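Long-range contact in glycoside hydrolase family 81 (Clostridium thermocellum, PDB 6FOP), which probably hydrolyses beta-1,3-glucans such as laminarin as an endo-acting glucanase of the clostridial cellulosome: residues K344-Q358 / P640-W652. Numbering follows the deposited sequence. Where two conformers were deposited one is given.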
loop_
_atom_site.group_PDB
_atom_site.type_symbol
_atom_site.label_atom_id
_atom_site.label_comp_id
_atom_site.label_asym_id
_atom_site.label_seq_id
_atom_site.Cartn_x
_atom_site.Cartn_y
_atom_site.Cartn_z
ATOM N N LYS A 344 -2.761 10.777 15.928
ATOM C CA LYS A 344 -3.728 11.741 15.387
ATOM C C LYS A 344 -3.505 13.144 15.971
ATOM O O LYS A 344 -3.566 14.130 15.250
ATOM C CB LYS A 344 -5.187 11.319 15.620
ATOM C CG LYS A 344 -5.674 10.216 14.671
ATOM C CD LYS A 344 -7.128 9.867 14.829
ATOM C CE LYS A 344 -8.118 10.927 14.399
ATOM N NZ LYS A 344 -8.349 11.077 12.932
ATOM N N HIS A 345 -3.236 13.201 17.278
ATOM C CA HIS A 345 -2.977 14.476 17.926
ATOM C C HIS A 345 -1.692 15.119 17.392
ATOM O O HIS A 345 -1.655 16.317 17.113
ATOM C CB HIS A 345 -2.924 14.276 19.434
ATOM C CG HIS A 345 -2.693 15.535 20.194
ATOM N ND1 HIS A 345 -3.693 16.446 20.420
ATOM C CD2 HIS A 345 -1.578 16.048 20.763
ATOM C CE1 HIS A 345 -3.205 17.467 21.091
ATOM N NE2 HIS A 345 -1.926 17.254 21.314
ATOM N N LEU A 346 -0.628 14.327 17.269
ATOM C CA LEU A 346 0.636 14.838 16.722
ATOM C C LEU A 346 0.462 15.366 15.292
ATOM O O LEU A 346 1.053 16.380 14.920
ATOM C CB LEU A 346 1.716 13.776 16.725
ATOM C CG LEU A 346 2.292 13.451 18.096
ATOM C CD1 LEU A 346 3.224 12.234 17.978
ATOM C CD2 LEU A 346 3.048 14.637 18.702
ATOM N N GLY A 347 -0.397 14.709 14.501
ATOM C CA GLY A 347 -0.675 15.193 13.154
ATOM C C GLY A 347 -1.387 16.556 13.172
ATOM O O GLY A 347 -1.082 17.445 12.381
ATOM N N LYS A 348 -2.353 16.694 14.082
ATOM C CA LYS A 348 -3.078 17.950 14.271
ATOM C C LYS A 348 -2.080 19.088 14.578
ATOM O O LYS A 348 -2.161 20.167 13.972
ATOM C CB LYS A 348 -4.102 17.778 15.386
ATOM C CG LYS A 348 -4.932 19.007 15.616
ATOM C CD LYS A 348 -6.145 18.774 16.476
ATOM C CE LYS A 348 -5.958 18.079 17.757
ATOM N NZ LYS A 348 -7.346 17.865 18.325
ATOM N N LEU A 349 -1.156 18.838 15.506
ATOM C CA LEU A 349 -0.147 19.869 15.819
ATOM C C LEU A 349 0.777 20.166 14.622
ATOM O O LEU A 349 1.137 21.314 14.355
ATOM C CB LEU A 349 0.664 19.513 17.035
ATOM C CG LEU A 349 -0.133 19.306 18.331
ATOM C CD1 LEU A 349 0.802 19.201 19.510
ATOM C CD2 LEU A 349 -1.200 20.312 18.617
ATOM N N SER A 350 1.161 19.101 13.916
ATOM C CA SER A 350 2.031 19.220 12.748
ATOM C C SER A 350 1.460 20.090 11.648
ATOM O O SER A 350 2.211 20.790 10.945
ATOM C CB SER A 350 2.331 17.834 12.172
ATOM O OG SER A 350 3.007 17.002 13.088
ATOM N N CYS A 351 0.134 20.016 11.484
ATOM C CA CYS A 351 -0.561 20.803 10.489
ATOM C C CYS A 351 -0.857 22.249 10.945
ATOM O O CYS A 351 -0.952 23.145 10.111
ATOM C CB CYS A 351 -1.833 20.082 10.038
ATOM S SG CYS A 351 -1.541 18.569 9.113
ATOM N N ALA A 352 -0.958 22.470 12.252
ATOM C CA ALA A 352 -1.233 23.830 12.764
ATOM C C ALA A 352 0.028 24.651 12.974
ATOM O O ALA A 352 -0.011 25.883 12.921
ATOM C CB ALA A 352 -1.995 23.738 14.055
ATOM N N LEU A 353 1.148 23.983 13.250
ATOM C CA LEU A 353 2.405 24.659 13.570
ATOM C C LEU A 353 2.797 25.743 12.556
ATOM O O LEU A 353 3.055 26.895 12.951
ATOM C CB LEU A 353 3.507 23.611 13.747
ATOM C CG LEU A 353 4.923 24.124 13.941
ATOM C CD1 LEU A 353 5.040 25.079 15.138
ATOM C CD2 LEU A 353 5.895 22.965 14.070
ATOM N N PRO A 354 2.836 25.421 11.259
ATOM C CA PRO A 354 3.247 26.454 10.301
ATOM C C PRO A 354 2.278 27.638 10.234
ATOM O O PRO A 354 2.699 28.757 9.875
ATOM C CB PRO A 354 3.297 25.712 8.965
ATOM C CG PRO A 354 2.480 24.503 9.175
ATOM C CD PRO A 354 2.641 24.122 10.605
ATOM N N ILE A 355 0.999 27.391 10.529
ATOM C CA ILE A 355 0.007 28.463 10.503
ATOM C C ILE A 355 0.318 29.442 11.646
ATOM O O ILE A 355 0.300 30.673 11.454
ATOM C CB ILE A 355 -1.417 27.895 10.573
ATOM C CG1 ILE A 355 -1.660 26.944 9.389
ATOM C CG2 ILE A 355 -2.452 29.016 10.606
ATOM C CD1 ILE A 355 -2.931 26.127 9.466
ATOM N N ALA A 356 0.578 28.908 12.843
ATOM C CA ALA A 356 1.030 29.757 13.947
ATOM C C ALA A 356 2.252 30.607 13.582
ATOM O O ALA A 356 2.312 31.817 13.892
ATOM C CB ALA A 356 1.320 28.948 15.194
ATOM N N GLU A 357 3.215 29.997 12.907
ATOM C CA GLU A 357 4.427 30.699 12.502
ATOM C C GLU A 357 4.115 31.803 11.494
ATOM O O GLU A 357 4.601 32.948 11.626
ATOM C CB GLU A 357 5.439 29.728 11.895
ATOM C CG GLU A 357 6.006 28.759 12.915
ATOM C CD GLU A 357 6.777 27.618 12.335
ATOM O OE1 GLU A 357 6.527 27.284 11.164
ATOM O OE2 GLU A 357 7.592 27.037 13.092
ATOM N N GLN A 358 3.257 31.510 10.527
ATOM C CA GLN A 358 2.857 32.516 9.504
ATOM C C GLN A 358 2.192 33.737 10.138
ATOM O O GLN A 358 2.360 34.861 9.652
ATOM C CB GLN A 358 1.904 31.902 8.483
ATOM C CG GLN A 358 2.588 30.897 7.568
ATOM C CD GLN A 358 1.619 30.081 6.738
ATOM O OE1 GLN A 358 0.402 30.221 6.815
ATOM N NE2 GLN A 358 2.171 29.190 5.948
ATOM N N PRO A 640 -14.513 20.124 15.010
ATOM C CA PRO A 640 -13.527 19.419 14.187
ATOM C C PRO A 640 -13.511 17.925 14.395
ATOM O O PRO A 640 -13.662 17.454 15.528
ATOM C CB PRO A 640 -12.189 20.032 14.635
ATOM C CG PRO A 640 -12.567 21.417 15.062
ATOM C CD PRO A 640 -13.887 21.240 15.749
ATOM N N GLU A 641 -13.318 17.194 13.304
ATOM C CA GLU A 641 -12.874 15.823 13.398
ATOM C C GLU A 641 -11.628 15.776 14.311
ATOM O O GLU A 641 -10.842 16.731 14.364
ATOM C CB GLU A 641 -12.633 15.240 12.004
ATOM C CG GLU A 641 -12.422 13.732 11.991
ATOM C CD GLU A 641 -11.028 13.270 12.348
ATOM O OE1 GLU A 641 -10.076 14.032 12.112
ATOM O OE2 GLU A 641 -10.901 12.142 12.899
ATOM N N ASP A 642 -11.465 14.709 15.088
ATOM C CA ASP A 642 -10.448 14.737 16.136
ATOM C C ASP A 642 -8.989 14.986 15.692
ATOM O O ASP A 642 -8.177 15.491 16.481
ATOM C CB ASP A 642 -10.494 13.427 16.935
ATOM C CG ASP A 642 -11.823 13.218 17.656
ATOM O OD1 ASP A 642 -12.144 13.961 18.588
ATOM O OD2 ASP A 642 -12.561 12.276 17.287
ATOM N N GLY A 643 -8.660 14.639 14.448
ATOM C CA GLY A 643 -7.353 14.897 13.912
ATOM C C GLY A 643 -7.187 16.241 13.213
ATOM O O GLY A 643 -6.102 16.539 12.709
ATOM N N GLU A 644 -8.260 17.033 13.178
ATOM C CA GLU A 644 -8.291 18.299 12.460
ATOM C C GLU A 644 -8.404 19.481 13.452
ATOM O O GLU A 644 -8.661 19.297 14.635
ATOM C CB GLU A 644 -9.519 18.329 11.545
ATOM C CG GLU A 644 -9.226 18.114 10.113
ATOM C CD GLU A 644 -8.167 19.046 9.514
ATOM O OE1 GLU A 644 -7.874 20.194 9.956
ATOM O OE2 GLU A 644 -7.609 18.606 8.540
ATOM N N SER A 645 -8.196 20.681 12.916
ATOM C CA SER A 645 -8.398 21.904 13.690
ATOM C C SER A 645 -9.135 22.909 12.836
ATOM O O SER A 645 -8.999 22.926 11.616
ATOM C CB SER A 645 -7.053 22.483 14.156
ATOM O OG SER A 645 -6.217 22.923 13.106
ATOM N N LYS A 646 -9.861 23.814 13.496
ATOM C CA LYS A 646 -10.479 24.910 12.777
ATOM C C LYS A 646 -9.422 25.707 12.002
ATOM O O LYS A 646 -9.641 26.094 10.850
ATOM C CB LYS A 646 -11.218 25.860 13.726
ATOM C CG LYS A 646 -12.375 25.197 14.459
ATOM C CD LYS A 646 -13.141 26.132 15.371
ATOM C CE LYS A 646 -14.122 25.326 16.191
ATOM N NZ LYS A 646 -15.116 26.159 16.922
ATOM N N ALA A 647 -8.275 25.966 12.648
ATOM C CA ALA A 647 -7.235 26.751 11.994
ATOM C C ALA A 647 -6.784 26.082 10.698
ATOM O O ALA A 647 -6.712 26.717 9.649
ATOM C CB ALA A 647 -6.054 26.933 12.922
ATOM N N HIS A 648 -6.464 24.790 10.764
ATOM C CA HIS A 648 -5.943 24.109 9.567
ATOM C C HIS A 648 -7.014 23.971 8.471
ATOM O O HIS A 648 -6.716 24.196 7.287
ATOM C CB HIS A 648 -5.394 22.751 9.966
ATOM C CG HIS A 648 -4.892 21.934 8.826
ATOM N ND1 HIS A 648 -5.529 20.787 8.422
ATOM C CD2 HIS A 648 -3.876 22.129 7.958
ATOM C CE1 HIS A 648 -4.877 20.266 7.405
ATOM N NE2 HIS A 648 -3.871 21.054 7.101
ATOM N N THR A 649 -8.249 23.645 8.871
ATOM C CA THR A 649 -9.356 23.511 7.907
ATOM C C THR A 649 -9.604 24.816 7.185
ATOM O O THR A 649 -9.681 24.851 5.951
ATOM C CB THR A 649 -10.626 23.034 8.629
ATOM O OG1 THR A 649 -10.413 21.695 9.114
ATOM C CG2 THR A 649 -11.845 23.090 7.741
ATOM N N TYR A 650 -9.693 25.904 7.956
ATOM C CA TYR A 650 -10.010 27.156 7.325
ATOM C C TYR A 650 -8.852 27.740 6.527
ATOM O O TYR A 650 -9.069 28.324 5.470
ATOM C CB TYR A 650 -10.528 28.121 8.351
ATOM C CG TYR A 650 -11.332 29.232 7.775
ATOM C CD1 TYR A 650 -12.423 28.980 6.952
ATOM C CD2 TYR A 650 -11.018 30.557 8.069
ATOM C CE1 TYR A 650 -13.183 30.021 6.439
ATOM C CE2 TYR A 650 -11.791 31.608 7.585
ATOM C CZ TYR A 650 -12.858 31.328 6.751
ATOM O OH TYR A 650 -13.643 32.322 6.237
ATOM N N HIS A 651 -7.619 27.487 6.978
ATOM C CA HIS A 651 -6.407 27.871 6.233
ATOM C C HIS A 651 -6.337 27.139 4.888
ATOM O O HIS A 651 -6.011 27.740 3.864
ATOM C CB HIS A 651 -5.214 27.573 7.115
ATOM C CG HIS A 651 -3.879 27.912 6.539
ATOM N ND1 HIS A 651 -3.110 26.996 5.854
ATOM C CD2 HIS A 651 -3.102 29.014 6.685
ATOM C CE1 HIS A 651 -1.944 27.531 5.574
ATOM N NE2 HIS A 651 -1.907 28.753 6.077
ATOM N N TRP A 652 -6.699 25.843 4.893
ATOM C CA TRP A 652 -6.703 25.046 3.671
ATOM C C TRP A 652 -7.709 25.618 2.673
ATOM O O TRP A 652 -7.379 25.933 1.502
ATOM C CB TRP A 652 -7.063 23.612 4.025
ATOM C CG TRP A 652 -7.298 22.702 2.862
ATOM C CD1 TRP A 652 -8.480 22.460 2.227
ATOM C CD2 TRP A 652 -6.341 21.835 2.250
ATOM N NE1 TRP A 652 -8.318 21.536 1.238
ATOM C CE2 TRP A 652 -7.015 21.130 1.227
ATOM C CE3 TRP A 652 -4.973 21.611 2.437
ATOM C CZ2 TRP A 652 -6.373 20.198 0.422
ATOM C CZ3 TRP A 652 -4.342 20.679 1.645
ATOM C CH2 TRP A 652 -5.034 20.005 0.633
HETATM O O HOH W 1 -4.397 14.329 12.565
HETATM O O HOH W 2 -4.417 20.938 12.506
HETATM O O HOH W 3 -9.768 18.564 17.003
#
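I355 lays its CG1 over the centre of the H651 imidazole, 3.6 Å from the ring centroid and almost along the ring normal, while CD1 leans against CG and CB of the same histidine. With CG1 anti to the carbonyl carbon (chi1 -59°), the longer branch of I355 is the one that meets the ring face. At the rim of that ring, H651 NE2 donates to Q358 OE1 (2.8 Å), meeting a lone pair in the carbonyl plane; a histidine can thus offer an apolar face and a polar edge together. One turn back, C351 CB sits over the H648 face, displaced toward its rim, in a second CH-pi contact, and C351 SG lies 4.2 Å from the ring centroid.

These contacts join helices 339-359 and 646-659 within the C-terminal domain, probably an (alpha/alpha)6 barrel as in its six-hairpin clan; the segment axes cross at 63°. Beyond the crossing, the turn E641-E644 is held by a lysine long enough to reach it: the bent chain of K348 brings NZ to D642 O (3.1 Å).

At the edge of the H648 ring and in its plane, E644 OE1 uses its syn lone pair to accept from H648 ND1 (2.9 Å), fixing the imidazole's rotation. S645, the N-cap, accepts from H648 N through OG (3.0 Å), and a water links this hydroxyl to K348 O. E644 also packs against helix 615-622.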